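PDB 5XLM: Serine/threonine-protein kinase PknI from Mycobacterium tuberculosis, which phosphorylates proteins on serine and threonine and slows mycobacterial growth within the infected host, the chain here being its extracellular sensor domain. Local coordinates for residues V62-T70 with A80-H89; G107-F118 with Q130-P140. All coordinates share one frame; numbering follows the deposited sequence.

How the contacts relate
Both contacts are antiparallel strand pairings within one curled sheet of the extracellular sensor domain. No part of the kinase domain is present, so neither lies near the kinase active site. Contact 1 comes first along the chain and is complete before contact 2 begins. Strand 100-105 connects them, pairing with strand 77-83 on one edge and with strand 108-117 on the other. Their centres are about 17 Å apart, on opposite sides of the chain's centre. They still meet at one point, where Thr-70 CG2 packs 3.9 Å from Trp-109 CH2. Contact 1 belongs to a tight hairpin, whereas the strands of contact 2 are joined by a loop that is largely unmodelled (120-129).

Contact 1: residues V62-T70 with A80-H89; sequences VNTWWAFRT and AATMLDDNDH
This contact joins the two arms of the beta hairpin of strands 62-72 and 77-83, whose turn side carries the disulfide Cys-72 to Cys-77, and takes in the loop that follows. Further on, the chain curls back and brings His-89 over Trp-65. There the His-89 ring lies face to face on the five-membered ring of Trp-65, with centroids 3.5 Å apart and planes at 17°. The CG of His-89 stands beside its own backbone N (chi1 -49°), which brings the imidazole over the indole. His-89 NE2 also donates to Asp-86 O at 2.8 Å, a bent bond that ties the curl together. A water accepts from Trp-65 N and lies within bonding range of Leu-84 O and Asp-86 OD1. Leu-84 N donates to Trp-65 O at 2.8 Å, almost straight.

Within the ladder, Ala-67 pairs with Thr-82 and Arg-69 with Ala-80 through two backbone hydrogen bonds each. The side chains of Trp-66, Phe-68, Ala-81 and Met-83 share one face. Ala-81 CB sits over the centre of the Phe-68 ring, 3.5 Å from its centroid. Met-83 runs out extended across one face of the Trp-66 indole. Met-83 CB lies 3.9 Å from the centroid of the Trp-66 six-membered ring, and SD makes an oblique Met-aromatic contact. Met-83 CE ends 3.6 Å from Thr-64 CG2. Trp-66 NE1 donates to Thr-64 OG1 at 2.8 Å, which helps fix the indole's rotation.

Asp-86 OD2 forms a salt bridge with Lys-93. Strand 38-51 pairs with the other edge of strand 62-72, and strand 100-105 with the other edge of 77-83. Tyr-40 meets Phe-68 edge to face, and Phe-100 meets Trp-66 likewise.

Contact 2: residues G107-F118 with Q130-P140; sequences GQWKSRPETVQF and QATTQLLALRP
Gln-108 and Arg-139 lie side by side near one end of an antiparallel pairing between strands 108-117 and 131-140. Arg-139 NE donates to Gln-108 OE1 at 2.8 Å. OE1 lies near the guanidinium plane, at its edge, and the amide is nearly coplanar with it (13°).

Next, Trp-109 and Leu-138 exchange two backbone bonds. The indole presents its edge to Leu-138 O.

The register shifts by one residue between Lys-110 and Glu-114, giving two ladders. At the break Ser-111 OG takes the backbone acceptor's role, receiving Leu-136 N at 2.9 Å with a 173° angle at hydrogen. A water links this hydroxyl to Arg-112 O.

Beyond the break, Val-116 CG1 packs 3.5 Å from Gln-134 NE2, their side chains crossing at about a right angle.

Further out, Arg-139 NH2 forms a salt bridge with Glu-149 of strand 146-154, the strand on the far edge of 131-140. Trp-109 meets Phe-104 of strand 100-105 edge to face. Glu-114 OE2 forms a salt bridge with Arg-98.

Thr-132 folds OG1 between its own N and carbonyl carbon (chi1 69°). From there Thr-132 OG1 donates to Val-116 O at 2.8 Å, while Thr-132 N reaches the same oxygen from the opposite face of its carbonyl plane.

Contact 1: residues V62-T70 with A80-H89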
loop_
_atom_site.group_PDB
_atom_site.type_symbol
_atom_site.label_atom_id
_atom_site.label_comp_id
_atom_site.label_asym_id
_atom_site.label_seq_id
_atom_site.Cartn_x
_atom_site.Cartn_y
_atom_site.Cartn_z
ATOM N N VAL A 62 2.594 -12.047 -2.584
ATOM C CA VAL A 62 3.884 -11.365 -2.584
ATOM C C VAL A 62 3.951 -10.436 -1.379
ATOM O O VAL A 62 3.092 -9.561 -1.214
ATOM C CB VAL A 62 4.118 -10.582 -3.886
ATOM C CG1 VAL A 62 5.413 -9.793 -3.800
ATOM C CG2 VAL A 62 4.152 -11.536 -5.074
ATOM N N ASN A 63 4.974 -10.621 -0.547
ATOM C CA ASN A 63 5.206 -9.788 0.624
ATOM C C ASN A 63 6.310 -8.778 0.340
ATOM O O ASN A 63 7.326 -9.110 -0.279
ATOM C CB ASN A 63 5.592 -10.635 1.839
ATOM C CG ASN A 63 4.484 -11.566 2.281
ATOM O OD1 ASN A 63 3.676 -11.222 3.143
ATOM N ND2 ASN A 63 4.443 -12.756 1.695
ATOM N N THR A 64 6.101 -7.545 0.796
ATOM C CA THR A 64 7.100 -6.488 0.720
ATOM C C THR A 64 7.090 -5.723 2.035
ATOM O O THR A 64 6.105 -5.741 2.777
ATOM C CB THR A 64 6.841 -5.529 -0.452
ATOM O OG1 THR A 64 5.505 -5.019 -0.370
ATOM C CG2 THR A 64 7.030 -6.240 -1.784
ATOM N N TRP A 65 8.199 -5.049 2.323
ATOM C CA TRP A 65 8.362 -4.331 3.579
ATOM C C TRP A 65 8.550 -2.845 3.319
ATOM O O TRP A 65 9.246 -2.447 2.379
ATOM C CB TRP A 65 9.537 -4.891 4.384
ATOM C CG TRP A 65 9.172 -6.152 5.099
ATOM C CD1 TRP A 65 8.798 -6.273 6.406
ATOM C CD2 TRP A 65 9.116 -7.469 4.541
ATOM N NE1 TRP A 65 8.526 -7.587 6.700
ATOM C CE2 TRP A 65 8.711 -8.341 5.571
ATOM C CE3 TRP A 65 9.376 -7.998 3.273
ATOM C CZ2 TRP A 65 8.561 -9.711 5.374
ATOM C CZ3 TRP A 65 9.224 -9.361 3.077
ATOM C CH2 TRP A 65 8.820 -10.201 4.122
ATOM N N TRP A 66 7.922 -2.031 4.165
ATOM C CA TRP A 66 7.868 -0.592 3.973
ATOM C C TRP A 66 8.081 0.111 5.305
ATOM O O TRP A 66 7.727 -0.412 6.365
ATOM C CB TRP A 66 6.526 -0.163 3.363
ATOM C CG TRP A 66 6.215 -0.837 2.060
ATOM C CD1 TRP A 66 5.727 -2.101 1.884
ATOM C CD2 TRP A 66 6.366 -0.280 0.751
ATOM N NE1 TRP A 66 5.571 -2.366 0.546
ATOM C CE2 TRP A 66 5.954 -1.264 -0.172
ATOM C CE3 TRP A 66 6.809 0.955 0.269
ATOM C CZ2 TRP A 66 5.975 -1.051 -1.548
ATOM C CZ3 TRP A 66 6.828 1.166 -1.099
ATOM C CH2 TRP A 66 6.413 0.168 -1.992
ATOM N N ALA A 67 8.668 1.301 5.238
ATOM C CA ALA A 67 8.834 2.168 6.397
ATOM C C ALA A 67 7.816 3.296 6.282
ATOM O O ALA A 67 7.924 4.153 5.399
ATOM C CB ALA A 67 10.261 2.705 6.476
ATOM N N PHE A 68 6.820 3.284 7.162
ATOM C CA PHE A 68 5.726 4.244 7.135
ATOM C C PHE A 68 5.977 5.374 8.126
ATOM O O PHE A 68 6.472 5.145 9.234
ATOM C CB PHE A 68 4.393 3.566 7.468
ATOM C CG PHE A 68 3.666 3.012 6.275
ATOM C CD1 PHE A 68 2.597 3.698 5.721
ATOM C CD2 PHE A 68 4.038 1.798 5.718
ATOM C CE1 PHE A 68 1.917 3.189 4.629
ATOM C CE2 PHE A 68 3.362 1.285 4.625
ATOM C CZ PHE A 68 2.301 1.981 4.080
ATOM N N ARG A 69 5.627 6.593 7.721
ATOM C CA ARG A 69 5.563 7.729 8.629
ATOM C C ARG A 69 4.319 8.539 8.287
ATOM O O ARG A 69 3.937 8.644 7.117
ATOM C CB ARG A 69 6.833 8.594 8.549
ATOM C CG ARG A 69 6.794 9.676 7.494
ATOM C CD ARG A 69 8.170 10.246 7.188
ATOM N NE ARG A 69 8.650 11.194 8.191
ATOM C CZ ARG A 69 9.823 11.096 8.809
ATOM N NH1 ARG A 69 10.646 10.095 8.525
ATOM N NH2 ARG A 69 10.179 12.007 9.704
ATOM N N THR A 70 3.675 9.089 9.313
ATOM C CA THR A 70 2.401 9.776 9.157
ATOM C C THR A 70 2.486 11.171 9.757
ATOM O O THR A 70 3.074 11.362 10.825
ATOM C CB THR A 70 1.262 8.983 9.820
ATOM O OG1 THR A 70 1.115 7.715 9.167
ATOM C CG2 THR A 70 -0.055 9.742 9.734
ATOM N N ALA A 80 3.432 8.454 4.217
ATOM C CA ALA A 80 4.422 8.186 3.190
ATOM C C ALA A 80 5.136 6.885 3.517
ATOM O O ALA A 80 5.443 6.612 4.681
ATOM C CB ALA A 80 5.431 9.330 3.087
ATOM N N ALA A 81 5.390 6.080 2.492
ATOM C CA ALA A 81 6.010 4.777 2.678
ATOM C C ALA A 81 7.160 4.612 1.697
ATOM O O ALA A 81 6.971 4.756 0.484
ATOM C CB ALA A 81 4.991 3.648 2.492
ATOM N N THR A 82 8.347 4.312 2.223
ATOM C CA THR A 82 9.507 4.012 1.399
ATOM C C THR A 82 9.810 2.524 1.500
ATOM O O THR A 82 9.724 1.937 2.582
ATOM C CB THR A 82 10.722 4.854 1.802
ATOM O OG1 THR A 82 11.851 4.478 0.994
ATOM C CG2 THR A 82 11.059 4.671 3.277
ATOM N N MET A 83 10.144 1.918 0.365
ATOM C CA MET A 83 10.304 0.472 0.306
ATOM C C MET A 83 11.625 0.042 0.928
ATOM O O MET A 83 12.670 0.658 0.702
ATOM C CB MET A 83 10.227 -0.012 -1.139
ATOM C CG MET A 83 10.021 -1.506 -1.282
ATOM S SD MET A 83 9.780 -1.988 -3.003
ATOM C CE MET A 83 9.407 -3.731 -2.834
ATOM N N LEU A 84 11.567 -1.023 1.717
ATOM C CA LEU A 84 12.743 -1.618 2.328
ATOM C C LEU A 84 13.195 -2.821 1.508
ATOM O O LEU A 84 12.472 -3.328 0.645
ATOM C CB LEU A 84 12.445 -2.019 3.775
ATOM C CG LEU A 84 11.908 -0.909 4.684
ATOM C CD1 LEU A 84 11.527 -1.482 6.038
ATOM C CD2 LEU A 84 12.924 0.216 4.841
ATOM N N ASP A 85 14.416 -3.273 1.778
ATOM C CA ASP A 85 14.945 -4.419 1.054
ATOM C C ASP A 85 14.248 -5.697 1.507
ATOM O O ASP A 85 13.759 -5.800 2.634
ATOM C CB ASP A 85 16.457 -4.523 1.252
ATOM C CG ASP A 85 17.128 -5.365 0.185
ATOM O OD1 ASP A 85 16.882 -6.589 0.148
ATOM O OD2 ASP A 85 17.885 -4.795 -0.632
ATOM N N ASP A 86 14.203 -6.680 0.604
ATOM C CA ASP A 86 13.404 -7.878 0.849
ATOM C C ASP A 86 13.942 -8.686 2.024
ATOM O O ASP A 86 13.168 -9.153 2.869
ATOM C CB ASP A 86 13.351 -8.742 -0.411
ATOM C CG ASP A 86 12.466 -8.148 -1.485
ATOM O OD1 ASP A 86 11.558 -7.359 -1.146
ATOM O OD2 ASP A 86 12.675 -8.478 -2.671
ATOM N N ASN A 87 15.258 -8.869 2.098
ATOM C CA ASN A 87 15.831 -9.673 3.169
ATOM C C ASN A 87 16.209 -8.827 4.379
ATOM O O ASN A 87 15.890 -9.186 5.516
ATOM C CB ASN A 87 17.054 -10.436 2.653
ATOM C CG ASN A 87 16.742 -11.270 1.427
ATOM O OD1 ASN A 87 16.267 -12.402 1.533
ATOM N ND2 ASN A 87 17.008 -10.714 0.253
ATOM N N ASP A 88 16.881 -7.705 4.148
ATOM C CA ASP A 88 17.326 -6.815 5.217
ATOM C C ASP A 88 16.375 -5.623 5.272
ATOM O O ASP A 88 16.472 -4.698 4.464
ATOM C CB ASP A 88 18.769 -6.379 4.989
ATOM C CG ASP A 88 19.216 -5.313 5.963
ATOM O OD1 ASP A 88 18.974 -5.481 7.178
ATOM O OD2 ASP A 88 19.812 -4.311 5.513
ATOM N N HIS A 89 15.458 -5.649 6.237
ATOM C CA HIS A 89 14.458 -4.601 6.396
ATOM C C HIS A 89 14.987 -3.385 7.148
ATOM O O HIS A 89 14.200 -2.497 7.492
ATOM C CB HIS A 89 13.225 -5.164 7.105
ATOM C CG HIS A 89 12.720 -6.439 6.506
ATOM N ND1 HIS A 89 12.140 -7.439 7.255
ATOM C CD2 HIS A 89 12.716 -6.880 5.225
ATOM C CE1 HIS A 89 11.800 -8.440 6.463
ATOM N NE2 HIS A 89 12.139 -8.125 5.227
HETATM O O HOH W 1 10.384 -5.005 0.369
#

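Contact 2: residues G107-F118 with Q130-P140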
loop_
_atom_site.group_PDB
_atom_site.type_symbol
_atom_site.label_atom_id
_atom_site.label_comp_id
_atom_site.label_asym_id
_atom_site.label_seq_id
_atom_site.Cartn_x
_atom_site.Cartn_y
_atom_site.Cartn_z
ATOM N N GLY A 107 -12.795 6.496 6.359
ATOM C CA GLY A 107 -12.472 5.348 7.181
ATOM C C GLY A 107 -11.448 4.396 6.608
ATOM O O GLY A 107 -11.408 3.234 7.024
ATOM N N GLN A 108 -10.610 4.843 5.675
ATOM C CA GLN A 108 -9.606 3.968 5.087
ATOM C C GLN A 108 -8.425 4.798 4.606
ATOM O O GLN A 108 -8.564 5.987 4.308
ATOM C CB GLN A 108 -10.172 3.159 3.915
ATOM C CG GLN A 108 -10.449 3.995 2.669
ATOM C CD GLN A 108 -10.894 3.155 1.486
ATOM O OE1 GLN A 108 -11.036 1.939 1.594
ATOM N NE2 GLN A 108 -11.117 3.803 0.350
ATOM N N TRP A 109 -7.261 4.155 4.541
ATOM C CA TRP A 109 -6.093 4.715 3.874
ATOM C C TRP A 109 -6.148 4.345 2.400
ATOM O O TRP A 109 -6.402 3.186 2.057
ATOM C CB TRP A 109 -4.799 4.185 4.491
ATOM C CG TRP A 109 -4.592 4.558 5.918
ATOM C CD1 TRP A 109 -4.940 3.824 7.014
ATOM C CD2 TRP A 109 -3.978 5.754 6.412
ATOM N NE1 TRP A 109 -4.584 4.490 8.162
ATOM C CE2 TRP A 109 -3.990 5.678 7.819
ATOM C CE3 TRP A 109 -3.418 6.881 5.802
ATOM C CZ2 TRP A 109 -3.467 6.686 8.627
ATOM C CZ3 TRP A 109 -2.900 7.883 6.606
ATOM C CH2 TRP A 109 -2.927 7.779 8.004
ATOM N N LYS A 110 -5.911 5.322 1.531
ATOM C CA LYS A 110 -5.935 5.064 0.098
ATOM C C LYS A 110 -4.829 5.851 -0.581
ATOM O O LYS A 110 -4.701 7.060 -0.367
ATOM C CB LYS A 110 -7.294 5.427 -0.516
ATOM C CG LYS A 110 -7.366 5.143 -2.010
ATOM C CD LYS A 110 -8.795 4.906 -2.487
ATOM C CE LYS A 110 -9.608 6.190 -2.494
ATOM N NZ LYS A 110 -10.923 6.010 -3.173
ATOM N N SER A 111 -4.028 5.158 -1.383
ATOM C CA SER A 111 -3.006 5.822 -2.169
ATOM C C SER A 111 -3.642 6.515 -3.366
ATOM O O SER A 111 -4.735 6.157 -3.814
ATOM C CB SER A 111 -1.949 4.820 -2.636
ATOM O OG SER A 111 -2.506 3.869 -3.531
ATOM N N ARG A 112 -2.955 7.521 -3.885
ATOM C CA ARG A 112 -3.500 8.208 -5.040
ATOM C C ARG A 112 -3.429 7.298 -6.264
ATOM O O ARG A 112 -2.498 6.493 -6.390
ATOM C CB ARG A 112 -2.750 9.516 -5.311
ATOM C CG ARG A 112 -1.349 9.348 -5.864
ATOM C CD ARG A 112 -0.856 10.641 -6.497
ATOM N NE ARG A 112 -0.697 11.713 -5.517
ATOM C CZ ARG A 112 0.478 12.147 -5.071
ATOM N NH1 ARG A 112 0.531 13.129 -4.181
ATOM N NH2 ARG A 112 1.602 11.607 -5.523
ATOM N N PRO A 113 -4.408 7.373 -7.160
ATOM C CA PRO A 113 -4.364 6.536 -8.360
ATOM C C PRO A 113 -3.206 6.940 -9.259
ATOM O O PRO A 113 -2.917 8.125 -9.440
ATOM C CB PRO A 113 -5.721 6.792 -9.024
ATOM C CG PRO A 113 -6.153 8.123 -8.502
ATOM C CD PRO A 113 -5.623 8.202 -7.101
ATOM N N GLU A 114 -2.527 5.940 -9.810
ATOM C CA GLU A 114 -1.375 6.169 -10.667
ATOM C C GLU A 114 -1.521 5.353 -11.939
ATOM O O GLU A 114 -1.918 4.184 -11.898
ATOM C CB GLU A 114 -0.064 5.817 -9.949
ATOM C CG GLU A 114 -0.074 4.480 -9.226
ATOM C CD GLU A 114 1.195 4.240 -8.420
ATOM O OE1 GLU A 114 1.457 3.075 -8.048
ATOM O OE2 GLU A 114 1.930 5.217 -8.160
ATOM N N THR A 115 -1.206 5.982 -13.069
ATOM C CA THR A 115 -1.308 5.313 -14.357
ATOM C C THR A 115 -0.167 4.317 -14.522
ATOM O O THR A 115 1.008 4.672 -14.390
ATOM C CB THR A 115 -1.288 6.339 -15.491
ATOM O OG1 THR A 115 -2.291 7.336 -15.256
ATOM C CG2 THR A 115 -1.560 5.664 -16.827
ATOM N N VAL A 116 -0.517 3.064 -14.804
ATOM C CA VAL A 116 0.452 1.980 -14.927
ATOM C C VAL A 116 0.093 1.146 -16.150
ATOM O O VAL A 116 -1.080 0.834 -16.379
ATOM C CB VAL A 116 0.485 1.106 -13.653
ATOM C CG1 VAL A 116 1.292 -0.159 -13.885
ATOM C CG2 VAL A 116 1.053 1.893 -12.480
ATOM N N GLN A 117 1.105 0.791 -16.939
ATOM C CA GLN A 117 0.894 -0.023 -18.127
ATOM C C GLN A 117 0.750 -1.494 -17.759
ATOM O O GLN A 117 1.431 -1.998 -16.862
ATOM C CB GLN A 117 2.046 0.165 -19.114
ATOM C CG GLN A 117 2.066 1.527 -19.781
ATOM C CD GLN A 117 0.813 1.791 -20.594
ATOM O OE1 GLN A 117 0.252 0.880 -21.204
ATOM N NE2 GLN A 117 0.363 3.040 -20.602
ATOM N N PHE A 118 -0.145 -2.182 -18.469
ATOM C CA PHE A 118 -0.473 -3.579 -18.222
ATOM C C PHE A 118 -0.425 -4.346 -19.537
ATOM O O PHE A 118 -0.829 -3.808 -20.578
ATOM C CB PHE A 118 -1.866 -3.693 -17.581
ATOM C CG PHE A 118 -1.991 -4.811 -16.583
ATOM C CD1 PHE A 118 -1.305 -4.769 -15.380
ATOM C CD2 PHE A 118 -2.817 -5.894 -16.841
ATOM C CE1 PHE A 118 -1.428 -5.793 -14.458
ATOM C CE2 PHE A 118 -2.945 -6.919 -15.923
ATOM C CZ PHE A 118 -2.250 -6.869 -14.732
ATOM N N GLN A 130 -1.809 -2.068 -21.933
ATOM C CA GLN A 130 -2.951 -1.176 -21.765
ATOM C C GLN A 130 -2.815 -0.321 -20.506
ATOM O O GLN A 130 -2.241 -0.751 -19.505
ATOM C CB GLN A 130 -4.254 -1.978 -21.725
ATOM C CG GLN A 130 -4.292 -3.055 -20.653
ATOM C CD GLN A 130 -5.542 -3.913 -20.729
ATOM O OE1 GLN A 130 -6.349 -3.778 -21.652
ATOM N NE2 GLN A 130 -5.714 -4.799 -19.753
ATOM N N ALA A 131 -3.358 0.894 -20.570
ATOM C CA ALA A 131 -3.246 1.853 -19.479
ATOM C C ALA A 131 -4.268 1.545 -18.393
ATOM O O ALA A 131 -5.450 1.332 -18.681
ATOM C CB ALA A 131 -3.445 3.276 -20.000
ATOM N N THR A 132 -3.811 1.525 -17.142
ATOM C CA THR A 132 -4.668 1.245 -16.000
ATOM C C THR A 132 -4.443 2.288 -14.915
ATOM O O THR A 132 -3.469 3.045 -14.940
ATOM C CB THR A 132 -4.408 -0.154 -15.412
ATOM O OG1 THR A 132 -3.121 -0.178 -14.783
ATOM C CG2 THR A 132 -4.447 -1.221 -16.495
ATOM N N THR A 133 -5.365 2.321 -13.958
ATOM C CA THR A 133 -5.187 3.050 -12.710
ATOM C C THR A 133 -5.087 2.040 -11.578
ATOM O O THR A 133 -5.957 1.172 -11.437
ATOM C CB THR A 133 -6.339 4.023 -12.447
ATOM O OG1 THR A 133 -7.553 3.289 -12.240
ATOM C CG2 THR A 133 -6.515 4.978 -13.616
ATOM N N GLN A 134 -4.026 2.143 -10.787
ATOM C CA GLN A 134 -3.775 1.216 -9.693
ATOM C C GLN A 134 -3.645 1.987 -8.390
ATOM O O GLN A 134 -2.961 3.014 -8.329
ATOM C CB GLN A 134 -2.514 0.387 -9.950
ATOM C CG GLN A 134 -2.504 -0.279 -11.313
ATOM C CD GLN A 134 -1.410 -1.318 -11.454
ATOM O OE1 GLN A 134 -0.623 -1.537 -10.533
ATOM N NE2 GLN A 134 -1.358 -1.969 -12.613
ATOM N N LEU A 135 -4.315 1.493 -7.352
ATOM C CA LEU A 135 -4.247 2.113 -6.039
ATOM C C LEU A 135 -4.330 1.032 -4.975
ATOM O O LEU A 135 -4.797 -0.082 -5.227
ATOM C CB LEU A 135 -5.360 3.155 -5.844
ATOM C CG LEU A 135 -6.828 2.770 -6.069
ATOM C CD1 LEU A 135 -7.437 2.057 -4.867
ATOM C CD2 LEU A 135 -7.637 4.011 -6.415
ATOM N N LEU A 136 -3.878 1.381 -3.776
ATOM C CA LEU A 136 -3.950 0.508 -2.614
ATOM C C LEU A 136 -4.896 1.119 -1.590
ATOM O O LEU A 136 -4.775 2.300 -1.251
ATOM C CB LEU A 136 -2.567 0.298 -1.996
ATOM C CG LEU A 136 -2.515 -0.642 -0.791
ATOM C CD1 LEU A 136 -3.007 -2.027 -1.175
ATOM C CD2 LEU A 136 -1.110 -0.709 -0.213
ATOM N N ALA A 137 -5.840 0.317 -1.111
ATOM C CA ALA A 137 -6.733 0.716 -0.032
ATOM C C ALA A 137 -6.458 -0.178 1.164
ATOM O O ALA A 137 -6.393 -1.403 1.024
ATOM C CB ALA A 137 -8.201 0.616 -0.451
ATOM N N LEU A 138 -6.278 0.434 2.332
ATOM C CA LEU A 138 -6.008 -0.294 3.566
ATOM C C LEU A 138 -6.955 0.203 4.646
ATOM O O LEU A 138 -6.940 1.390 4.990
ATOM C CB LEU A 138 -4.552 -0.124 4.007
ATOM C CG LEU A 138 -3.499 -0.782 3.116
ATOM C CD1 LEU A 138 -2.111 -0.503 3.655
ATOM C CD2 LEU A 138 -3.750 -2.279 3.010
ATOM N N ARG A 139 -7.774 -0.701 5.177
ATOM C CA ARG A 139 -8.745 -0.343 6.196
ATOM C C ARG A 139 -8.237 -0.776 7.560
ATOM O O ARG A 139 -7.923 -1.962 7.745
ATOM C CB ARG A 139 -10.094 -0.987 5.902
ATOM C CG ARG A 139 -10.756 -0.448 4.647
ATOM C CD ARG A 139 -10.728 -1.445 3.501
ATOM N NE ARG A 139 -11.134 -0.831 2.237
ATOM C CZ ARG A 139 -11.363 -1.504 1.114
ATOM N NH1 ARG A 139 -11.238 -2.824 1.096
ATOM N NH2 ARG A 139 -11.722 -0.859 0.010
ATOM N N PRO A 140 -8.140 0.129 8.532
ATOM C CA PRO A 140 -7.638 -0.259 9.856
ATOM C C PRO A 140 -8.605 -1.212 10.540
ATOM O O PRO A 140 -9.798 -0.929 10.657
ATOM C CB PRO A 140 -7.539 1.074 10.610
ATOM C CG PRO A 140 -7.606 2.136 9.548
ATOM C CD PRO A 140 -8.452 1.564 8.456
HETATM O O HOH W 2 -0.939 4.190 -5.978
#